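Local coordinates for periplasmic binding protein/LacI transcriptional regulator (Alkaliphilus metalliredigens, PDB 3CTP) that probably acts as a sugar-responsive DNA-binding transcriptional repressor of the LacI family, its periplasmic-binding-protein-like part holding beta-D-xylulofuranose, at residues R173-I178 and K192-G197; H166-G171 and K201-D206; G64-N69 and E110-H115. All coordinates share one frame; numbering follows the deposited sequence. Where two conformers were deposited one is given.

Contact 1: residues R173-I178 and K192-G197; sequences RKILHI and KGFLDG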
loop_
_atom_site.group_PDB
_atom_site.type_symbol
_atom_site.label_atom_id
_atom_site.label_comp_id
_atom_site.label_asym_id
_atom_site.label_seq_id
_atom_site.Cartn_x
_atom_site.Cartn_y
_atom_site.Cartn_z
ATOM N N ARG A 173 9.980 -21.568 23.577
ATOM C CA ARG A 173 9.524 -21.474 24.961
ATOM C C ARG A 173 9.667 -20.067 25.545
ATOM O O ARG A 173 8.880 -19.686 26.409
ATOM C CB ARG A 173 10.255 -22.497 25.854
ATOM C CG ARG A 173 10.073 -23.955 25.399
ATOM C CD ARG A 173 8.632 -24.444 25.580
ATOM N NE ARG A 173 8.436 -25.853 25.208
ATOM C CZ ARG A 173 8.081 -26.288 24.003
ATOM N NH1 ARG A 173 7.942 -27.598 23.798
ATOM N NH2 ARG A 173 7.872 -25.433 22.986
ATOM N N LYS A 174 10.662 -19.310 25.091
ATOM C CA LYS A 174 10.759 -17.897 25.413
ATOM C C LYS A 174 10.062 -17.166 24.280
ATOM O O LYS A 174 10.595 -17.079 23.193
ATOM C CB LYS A 174 12.210 -17.449 25.466
ATOM C CG LYS A 174 13.040 -18.122 26.583
ATOM C CD LYS A 174 14.534 -17.871 26.371
ATOM C CE LYS A 174 15.377 -18.521 27.473
ATOM N NZ LYS A 174 16.813 -18.130 27.343
ATOM N N ILE A 175 8.877 -16.637 24.554
ATOM C CA ILE A 175 8.016 -16.101 23.486
ATOM C C ILE A 175 7.578 -14.673 23.759
ATOM O O ILE A 175 7.228 -14.341 24.896
ATOM C CB ILE A 175 6.802 -17.022 23.332
ATOM C CG1 ILE A 175 7.276 -18.360 22.754
ATOM C CG2 ILE A 175 5.700 -16.386 22.460
ATOM C CD1 ILE A 175 6.198 -19.453 22.787
ATOM N N LEU A 176 7.599 -13.852 22.696
ATOM C CA LEU A 176 7.142 -12.469 22.755
ATOM C C LEU A 176 5.961 -12.325 21.821
ATOM O O LEU A 176 5.986 -12.858 20.694
ATOM C CB LEU A 176 8.256 -11.565 22.215
ATOM C CG LEU A 176 7.932 -10.082 21.995
ATOM C CD1 LEU A 176 7.581 -9.396 23.305
ATOM C CD2 LEU A 176 9.120 -9.373 21.363
ATOM N N HIS A 177 4.946 -11.583 22.251
ATOM C CA HIS A 177 3.877 -11.172 21.313
ATOM C C HIS A 177 3.903 -9.651 21.231
ATOM O O HIS A 177 3.773 -8.968 22.252
ATOM C CB HIS A 177 2.501 -11.669 21.777
ATOM C CG HIS A 177 1.358 -11.130 20.969
ATOM N ND1 HIS A 177 1.442 -10.949 19.606
ATOM C CD2 HIS A 177 0.108 -10.748 21.324
ATOM C CE1 HIS A 177 0.285 -10.466 19.152
ATOM N NE2 HIS A 177 -0.541 -10.350 20.172
ATOM N N ILE A 178 4.147 -9.141 20.020
ATOM C CA ILE A 178 4.013 -7.718 19.756
ATOM C C ILE A 178 2.555 -7.538 19.369
ATOM O O ILE A 178 2.132 -7.973 18.278
ATOM C CB ILE A 178 4.955 -7.273 18.652
ATOM C CG1 ILE A 178 6.390 -7.465 19.188
ATOM C CG2 ILE A 178 4.701 -5.780 18.298
ATOM C CD1 ILE A 178 7.516 -7.156 18.207
ATOM N N LYS A 192 -5.702 -12.506 22.914
ATOM C CA LYS A 192 -6.370 -13.399 23.860
ATOM C C LYS A 192 -6.191 -14.865 23.437
ATOM O O LYS A 192 -5.968 -15.748 24.285
ATOM C CB LYS A 192 -7.851 -13.043 23.914
ATOM C CG LYS A 192 -8.571 -13.744 25.069
ATOM C CD LYS A 192 -7.808 -13.534 26.366
ATOM C CE LYS A 192 -8.366 -14.399 27.493
ATOM N NZ LYS A 192 -7.510 -14.349 28.706
ATOM N N GLY A 193 -6.273 -15.145 22.139
ATOM C CA GLY A 193 -6.124 -16.551 21.708
ATOM C C GLY A 193 -4.704 -17.015 21.959
ATOM O O GLY A 193 -4.462 -18.163 22.360
ATOM N N PHE A 194 -3.745 -16.125 21.706
ATOM C CA PHE A 194 -2.332 -16.477 21.901
ATOM C C PHE A 194 -2.061 -16.740 23.380
ATOM O O PHE A 194 -1.426 -17.743 23.745
ATOM C CB PHE A 194 -1.485 -15.302 21.391
ATOM C CG PHE A 194 -0.028 -15.633 21.209
ATOM C CD1 PHE A 194 0.416 -16.258 20.058
ATOM C CD2 PHE A 194 0.888 -15.246 22.166
ATOM C CE1 PHE A 194 1.787 -16.526 19.863
ATOM C CE2 PHE A 194 2.239 -15.498 21.998
ATOM C CZ PHE A 194 2.696 -16.151 20.847
ATOM N N LEU A 195 -2.556 -15.841 24.231
ATOM C CA LEU A 195 -2.352 -15.961 25.674
ATOM C C LEU A 195 -3.045 -17.206 26.214
ATOM O O LEU A 195 -2.459 -17.939 27.026
ATOM C CB LEU A 195 -2.870 -14.696 26.359
ATOM C CG LEU A 195 -2.796 -14.696 27.881
ATOM C CD1 LEU A 195 -1.363 -14.931 28.400
ATOM C CD2 LEU A 195 -3.396 -13.369 28.380
ATOM N N ASP A 196 -4.267 -17.476 25.751
ATOM C CA ASP A 196 -4.956 -18.688 26.228
ATOM C C ASP A 196 -4.129 -19.930 25.863
ATOM O O ASP A 196 -4.076 -20.899 26.621
ATOM C CB ASP A 196 -6.374 -18.825 25.649
ATOM C CG ASP A 196 -7.341 -17.825 26.235
ATOM O OD1 ASP A 196 -6.982 -17.176 27.248
ATOM O OD2 ASP A 196 -8.462 -17.679 25.664
ATOM N N GLY A 197 -3.520 -19.924 24.679
ATOM C CA GLY A 197 -2.633 -21.039 24.315
ATOM C C GLY A 197 -1.464 -21.192 25.274
ATOM O O GLY A 197 -1.134 -22.306 25.716
#
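Phe194, Ile175 and His177 form a buried, side-chain-only contact between the first strand and the helix of a beta-alpha-beta unit: residues 173-178 enter strand 175-179, and residues 192-197 belong to helix 185-200. Phe194 carries the contact from the helix side. Its CG lies anti to the backbone N (chi1 -166°), which sends the ring off the helix toward the sheet, where it meets two strand residues that share one face of the sheet. The methyl CG2 of Ile175 comes in at the ring edge, near the ring plane, with CG2 3.4 Å from Phe194 CZ, a snug fit for a branched aliphatic chain. Farther along the strand, CB of His177 lies 3.8 Å from Phe194 CE2. The two rings meet obliquely, inclined at 37° with centroids 5.3 Å apart. ND1 of His177 is satisfied by the carbonyl O of Phe236, whose ring stacks on both His177 and Phe194. Phe164 of helix 156-169 adds an edge-to-face partner to Phe194. Were Phe194 replaced by alanine, a gap between helix and sheet is likely to open, and the Ile175 methyl and His177 ring would lose their aromatic neighbour. Such a helix laid over a parallel sheet by large apolar side chains is typical of the Rossmann-like subdomains of periplasmic-binding-protein folds.

Contact 2: residues H166-G171 and K201-D206; sequences HLYEKG and KDLEID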
loop_
_atom_site.group_PDB
_atom_site.type_symbol
_atom_site.label_atom_id
_atom_site.label_comp_id
_atom_site.label_asym_id
_atom_site.label_seq_id
_atom_site.Cartn_x
_atom_site.Cartn_y
_atom_site.Cartn_z
ATOM N N HIS A 166 1.722 -22.994 16.793
ATOM C CA HIS A 166 2.785 -23.218 15.800
ATOM C C HIS A 166 4.163 -22.918 16.401
ATOM O O HIS A 166 5.099 -23.715 16.264
ATOM C CB HIS A 166 2.509 -22.389 14.538
ATOM C CG HIS A 166 3.541 -22.550 13.466
ATOM N ND1 HIS A 166 3.758 -23.744 12.811
ATOM C CD2 HIS A 166 4.396 -21.652 12.918
ATOM C CE1 HIS A 166 4.733 -23.582 11.920
ATOM N NE2 HIS A 166 5.122 -22.315 11.957
ATOM N N LEU A 167 4.307 -21.779 17.079
ATOM C CA LEU A 167 5.597 -21.474 17.701
ATOM C C LEU A 167 5.960 -22.558 18.710
ATOM O O LEU A 167 7.096 -23.023 18.767
ATOM C CB LEU A 167 5.587 -20.129 18.411
ATOM C CG LEU A 167 5.504 -18.944 17.451
ATOM C CD1 LEU A 167 5.517 -17.678 18.283
ATOM C CD2 LEU A 167 6.676 -18.941 16.469
ATOM N N TYR A 168 5.011 -22.950 19.540
ATOM C CA TYR A 168 5.284 -23.970 20.577
ATOM C C TYR A 168 5.695 -25.322 19.952
ATOM O O TYR A 168 6.669 -25.986 20.391
ATOM C CB TYR A 168 4.039 -24.105 21.480
ATOM C CG TYR A 168 4.288 -24.909 22.753
ATOM C CD1 TYR A 168 4.758 -24.292 23.905
ATOM C CD2 TYR A 168 4.086 -26.265 22.768
ATOM C CE1 TYR A 168 5.000 -25.036 25.085
ATOM C CE2 TYR A 168 4.323 -27.002 23.927
ATOM C CZ TYR A 168 4.776 -26.380 25.067
ATOM O OH TYR A 168 5.012 -27.125 26.216
ATOM N N GLU A 169 4.986 -25.720 18.898
ATOM C CA GLU A 169 5.282 -26.985 18.202
ATOM C C GLU A 169 6.690 -26.939 17.625
ATOM O O GLU A 169 7.374 -27.978 17.577
ATOM C CB GLU A 169 4.277 -27.231 17.074
ATOM C CG GLU A 169 4.700 -28.332 16.082
ATOM C CD GLU A 169 4.119 -28.139 14.677
ATOM O OE1 GLU A 169 3.552 -27.056 14.399
ATOM O OE2 GLU A 169 4.238 -29.068 13.849
ATOM N N LYS A 170 7.138 -25.752 17.212
ATOM C CA LYS A 170 8.502 -25.590 16.687
ATOM C C LYS A 170 9.538 -25.331 17.773
ATOM O O LYS A 170 10.650 -24.877 17.471
ATOM C CB LYS A 170 8.569 -24.458 15.648
ATOM C CG LYS A 170 7.742 -24.705 14.387
ATOM C CD LYS A 170 7.882 -26.146 13.877
ATOM C CE LYS A 170 6.994 -26.403 12.666
ATOM N NZ LYS A 170 6.751 -27.872 12.434
ATOM N N GLY A 171 9.179 -25.607 19.023
ATOM C CA GLY A 171 10.153 -25.633 20.101
ATOM C C GLY A 171 10.355 -24.334 20.857
ATOM O O GLY A 171 11.198 -24.250 21.761
ATOM N N LYS A 201 -0.283 -24.268 28.293
ATOM C CA LYS A 201 1.034 -24.922 28.411
ATOM C C LYS A 201 1.820 -24.419 29.634
ATOM O O LYS A 201 3.011 -24.692 29.781
ATOM C CB LYS A 201 1.859 -24.693 27.138
ATOM C CG LYS A 201 1.227 -25.287 25.897
ATOM C CD LYS A 201 1.039 -26.807 26.011
ATOM C CE LYS A 201 0.610 -27.449 24.691
ATOM N NZ LYS A 201 -0.779 -27.075 24.231
ATOM N N ASP A 202 1.167 -23.647 30.494
ATOM C CA ASP A 202 1.839 -23.101 31.672
ATOM C C ASP A 202 3.088 -22.315 31.313
ATOM O O ASP A 202 4.111 -22.380 32.008
ATOM C CB ASP A 202 2.159 -24.220 32.661
ATOM C CG ASP A 202 0.905 -24.791 33.281
ATOM O OD1 ASP A 202 0.275 -24.087 34.099
ATOM O OD2 ASP A 202 0.529 -25.921 32.925
ATOM N N LEU A 203 2.998 -21.555 30.227
ATOM C CA LEU A 203 4.144 -20.789 29.761
ATOM C C LEU A 203 3.883 -19.316 29.980
ATOM O O LEU A 203 2.821 -18.838 29.627
ATOM C CB LEU A 203 4.384 -21.042 28.272
ATOM C CG LEU A 203 5.770 -20.774 27.709
ATOM C CD1 LEU A 203 6.733 -21.849 28.240
ATOM C CD2 LEU A 203 5.722 -20.769 26.185
ATOM N N GLU A 204 4.840 -18.610 30.576
ATOM C CA GLU A 204 4.746 -17.166 30.670
ATOM C C GLU A 204 5.229 -16.550 29.355
ATOM O O GLU A 204 6.250 -16.987 28.804
ATOM C CB GLU A 204 5.594 -16.647 31.835
ATOM C CG GLU A 204 4.875 -16.701 33.179
ATOM C CD GLU A 204 5.514 -15.799 34.220
ATOM O OE1 GLU A 204 6.756 -15.667 34.206
ATOM O OE2 GLU A 204 4.771 -15.222 35.046
ATOM N N ILE A 205 4.500 -15.538 28.898
ATOM C CA ILE A 205 4.762 -14.835 27.623
ATOM C C ILE A 205 5.013 -13.362 27.922
ATOM O O ILE A 205 4.412 -12.811 28.847
ATOM C CB ILE A 205 3.494 -14.813 26.748
ATOM C CG1 ILE A 205 3.044 -16.227 26.396
ATOM C CG2 ILE A 205 3.721 -13.965 25.485
ATOM C CD1 ILE A 205 4.065 -16.987 25.592
ATOM N N ASP A 206 5.833 -12.706 27.109
ATOM C CA ASP A 206 6.049 -11.270 27.256
ATOM C C ASP A 206 5.276 -10.549 26.153
ATOM O O ASP A 206 5.073 -11.116 25.083
ATOM C CB ASP A 206 7.527 -10.924 27.094
ATOM C CG ASP A 206 8.363 -11.349 28.283
ATOM O OD1 ASP A 206 7.765 -11.648 29.344
ATOM O OD2 ASP A 206 9.612 -11.391 28.143
HETATM O O HOH W 1 5.350 -25.737 28.351
#
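Tyr168 and Lys201 make most of this surface contact, an aliphatic chain laid over an aromatic ring. The CH-pi interaction comes first: CG of Lys201 sits 3.9 Å from the Tyr168 ring centroid and 14° off the ring normal. The lysine chain bends at chi2 (-60°) and chi4 (-68°) and traverses that face, from CB over the CE1 side, 3.8 Å from Tyr168 CE1, to CE over the CE2 side, 3.8 Å from Tyr168 CE2. Lysine suits an exposed place because its methylenes can lie on a ring while the ammonium stays at the surface. Its own cation-pi term is at most weak, Lys201 NZ being 5.5 Å from the Tyr168 centroid; Arg173 lies over the other face in a cation-pi contact, with NH2 also bonded to Tyr168 O. Apolar packing adds Leu203, whose CD2 approaches the ring edge 4.3 Å from Tyr168 CD1. The polar link is a water in the ring plane; it lies 2.6 Å from Tyr168 OH and itself donates to Lys201 O at 2.9 Å. Each segment takes in the residue that closes a helix: Gly171 for helix 156-169, Asp202 for helix 185-200, both C' residues of Schellman motifs. Tyr168 joins the end of helix 156-169 to the loop before strand 206-209, where Leu203 also leans on Phe164 and on Ile175 of strand 175-179.

Contact 3: residues G64-N69 and E110-H115; sequences GLMVPN and EVLQSH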
loop_
_atom_site.group_PDB
_atom_site.type_symbol
_atom_site.label_atom_id
_atom_site.label_comp_id
_atom_site.label_asym_id
_atom_site.label_seq_id
_atom_site.Cartn_x
_atom_site.Cartn_y
_atom_site.Cartn_z
ATOM N N GLY A 64 -19.378 3.665 -0.229
ATOM C CA GLY A 64 -18.182 4.262 0.376
ATOM C C GLY A 64 -17.487 3.216 1.210
ATOM O O GLY A 64 -18.132 2.565 2.041
ATOM N N LEU A 65 -16.206 3.010 0.973
ATOM C CA LEU A 65 -15.420 2.069 1.768
ATOM C C LEU A 65 -14.446 2.854 2.628
ATOM O O LEU A 65 -13.554 3.521 2.093
ATOM C CB LEU A 65 -14.618 1.132 0.860
ATOM C CG LEU A 65 -13.542 0.245 1.519
ATOM C CD1 LEU A 65 -14.168 -0.664 2.605
ATOM C CD2 LEU A 65 -12.823 -0.622 0.504
ATOM N N MET A 66 -14.612 2.788 3.946
ATOM C CA MET A 66 -13.659 3.411 4.824
ATOM C C MET A 66 -12.547 2.434 5.118
ATOM O O MET A 66 -12.816 1.279 5.535
ATOM C CB MET A 66 -14.369 3.965 6.080
ATOM C CG MET A 66 -15.150 5.330 5.684
ATOM S SD MET A 66 -15.861 6.201 6.952
ATOM C CE MET A 66 -16.822 4.891 7.670
ATOM N N VAL A 67 -11.325 2.926 4.915
ATOM C CA VAL A 67 -10.090 2.216 5.002
ATOM C C VAL A 67 -9.245 2.863 6.132
ATOM O O VAL A 67 -8.978 4.051 6.066
ATOM C CB VAL A 67 -9.333 2.431 3.640
ATOM C CG1 VAL A 67 -8.107 1.631 3.578
ATOM C CG2 VAL A 67 -10.249 2.075 2.436
ATOM N N PRO A 68 -8.736 2.082 7.132
ATOM C CA PRO A 68 -7.760 2.743 8.055
ATOM C C PRO A 68 -6.630 3.413 7.294
ATOM O O PRO A 68 -6.564 4.637 7.247
ATOM C CB PRO A 68 -7.182 1.587 8.882
ATOM C CG PRO A 68 -8.349 0.570 8.900
ATOM C CD PRO A 68 -9.075 0.712 7.581
ATOM N N ASN A 69 -5.681 2.635 6.781
ATOM C CA ASN A 69 -4.876 3.192 5.678
ATOM C C ASN A 69 -4.460 2.186 4.666
ATOM O O ASN A 69 -4.116 1.053 4.994
ATOM C CB ASN A 69 -3.685 4.032 6.154
ATOM C CG ASN A 69 -3.280 5.065 5.124
ATOM O OD1 ASN A 69 -2.668 4.743 4.112
ATOM N ND2 ASN A 69 -3.678 6.306 5.346
ATOM N N GLU A 110 -20.044 11.929 7.436
ATOM C CA GLU A 110 -20.881 13.082 7.070
ATOM C C GLU A 110 -20.788 13.363 5.562
ATOM O O GLU A 110 -21.777 13.689 4.901
ATOM C CB GLU A 110 -20.471 14.324 7.869
ATOM C CG GLU A 110 -20.714 14.189 9.366
ATOM C CD GLU A 110 -20.384 15.466 10.128
ATOM O OE1 GLU A 110 -19.958 16.454 9.487
ATOM O OE2 GLU A 110 -20.559 15.482 11.370
ATOM N N VAL A 111 -19.576 13.262 5.031
ATOM C CA VAL A 111 -19.361 13.528 3.616
ATOM C C VAL A 111 -20.041 12.445 2.760
ATOM O O VAL A 111 -20.712 12.753 1.765
ATOM C CB VAL A 111 -17.869 13.600 3.308
ATOM C CG1 VAL A 111 -17.652 13.727 1.819
ATOM C CG2 VAL A 111 -17.243 14.786 4.053
ATOM N N LEU A 112 -19.893 11.177 3.136
ATOM C CA LEU A 112 -20.571 10.109 2.388
ATOM C C LEU A 112 -22.090 10.273 2.420
ATOM O O LEU A 112 -22.769 10.081 1.411
ATOM C CB LEU A 112 -20.165 8.742 2.954
ATOM C CG LEU A 112 -18.704 8.390 2.652
ATOM C CD1 LEU A 112 -18.196 7.225 3.506
ATOM C CD2 LEU A 112 -18.544 8.086 1.128
ATOM N N GLN A 113 -22.645 10.611 3.580
ATOM C CA GLN A 113 -24.095 10.870 3.676
ATOM C C GLN A 113 -24.524 12.029 2.777
ATOM O O GLN A 113 -25.567 11.965 2.109
ATOM C CB GLN A 113 -24.468 11.179 5.133
ATOM C CG GLN A 113 -25.825 11.817 5.333
ATOM C CD GLN A 113 -26.108 12.078 6.802
ATOM O OE1 GLN A 113 -26.007 13.214 7.270
ATOM N NE2 GLN A 113 -26.433 11.023 7.541
ATOM N N SER A 114 -23.736 13.104 2.766
ATOM C CA SER A 114 -24.103 14.289 2.003
ATOM C C SER A 114 -24.059 13.988 0.510
ATOM O O SER A 114 -24.798 14.579 -0.285
ATOM C CB SER A 114 -23.183 15.469 2.352
ATOM O OG SER A 114 -21.916 15.333 1.719
ATOM N N HIS A 115 -23.207 13.032 0.132
ATOM C CA HIS A 115 -23.104 12.574 -1.267
ATOM C C HIS A 115 -24.054 11.432 -1.619
ATOM O O HIS A 115 -24.036 10.928 -2.747
ATOM C CB HIS A 115 -21.662 12.179 -1.588
ATOM C CG HIS A 115 -20.782 13.357 -1.817
ATOM N ND1 HIS A 115 -20.228 14.080 -0.781
ATOM C CD2 HIS A 115 -20.414 13.990 -2.957
ATOM C CE1 HIS A 115 -19.532 15.087 -1.274
ATOM N NE2 HIS A 115 -19.632 15.058 -2.591
#
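Leu112 of helix 102-114 reaches onto strand 62-67 and divides its two methyls between Gly64 and Met66. CD2 settles on the backbone of Gly64, 3.9 Å from its CA. Glycine suits this spot because a CB there would point at the helix and lie only 2.6 Å from Leu112 CD2, a clash; without one, helix and strand approach to 6.6 Å between the CA atoms of Gly64 and Leu112. The other methyl, CD1, lies 4.2 Å from CG of Met66, whose flexible chain (CG anti to the carbonyl carbon, chi1 -76°) runs past Leu112 in the opposite direction. Leu112 also packs on Ile120 and Cys96 of the adjoining strands and on Phe94 of the second subunit, so this end of the helix forms part of the contact with that subunit. Side chains at the helix end gather on Val111 O, which accepts Ser114 OG at 2.8 Å, His115 ND1 at 2.9 Å and also His115 N. The acceptor O lies in the His115 ring plane, while ND1 stands above the carbonyl plane. With only apolar groups meeting, the contact is set by shape, and its close approach depends on the missing side chain of Gly64.

In the fold
Contacts 1 and 3 are buried helix-on-sheet packings on opposite sides of the chain's centre, about 36 Å apart between centres, and belong to two different sheets. Contact 2 lies at the surface, about 7 Å from contact 1 between centres, and shares its neighbourhood: His177 N probably bonds to Asp206 O, and Arg173 NH2 to Tyr168 O, so residues 173-178 touch both segments of contact 2. The chemistry follows the setting. Contact 1 uses aromatic and branched aliphatic groups, and contact 3 relies on leucine methyls against glycine and methionine, beside the dimer partner. Contact 2, open to solvent, combines an aromatic face with lysine methylenes and a bridging water.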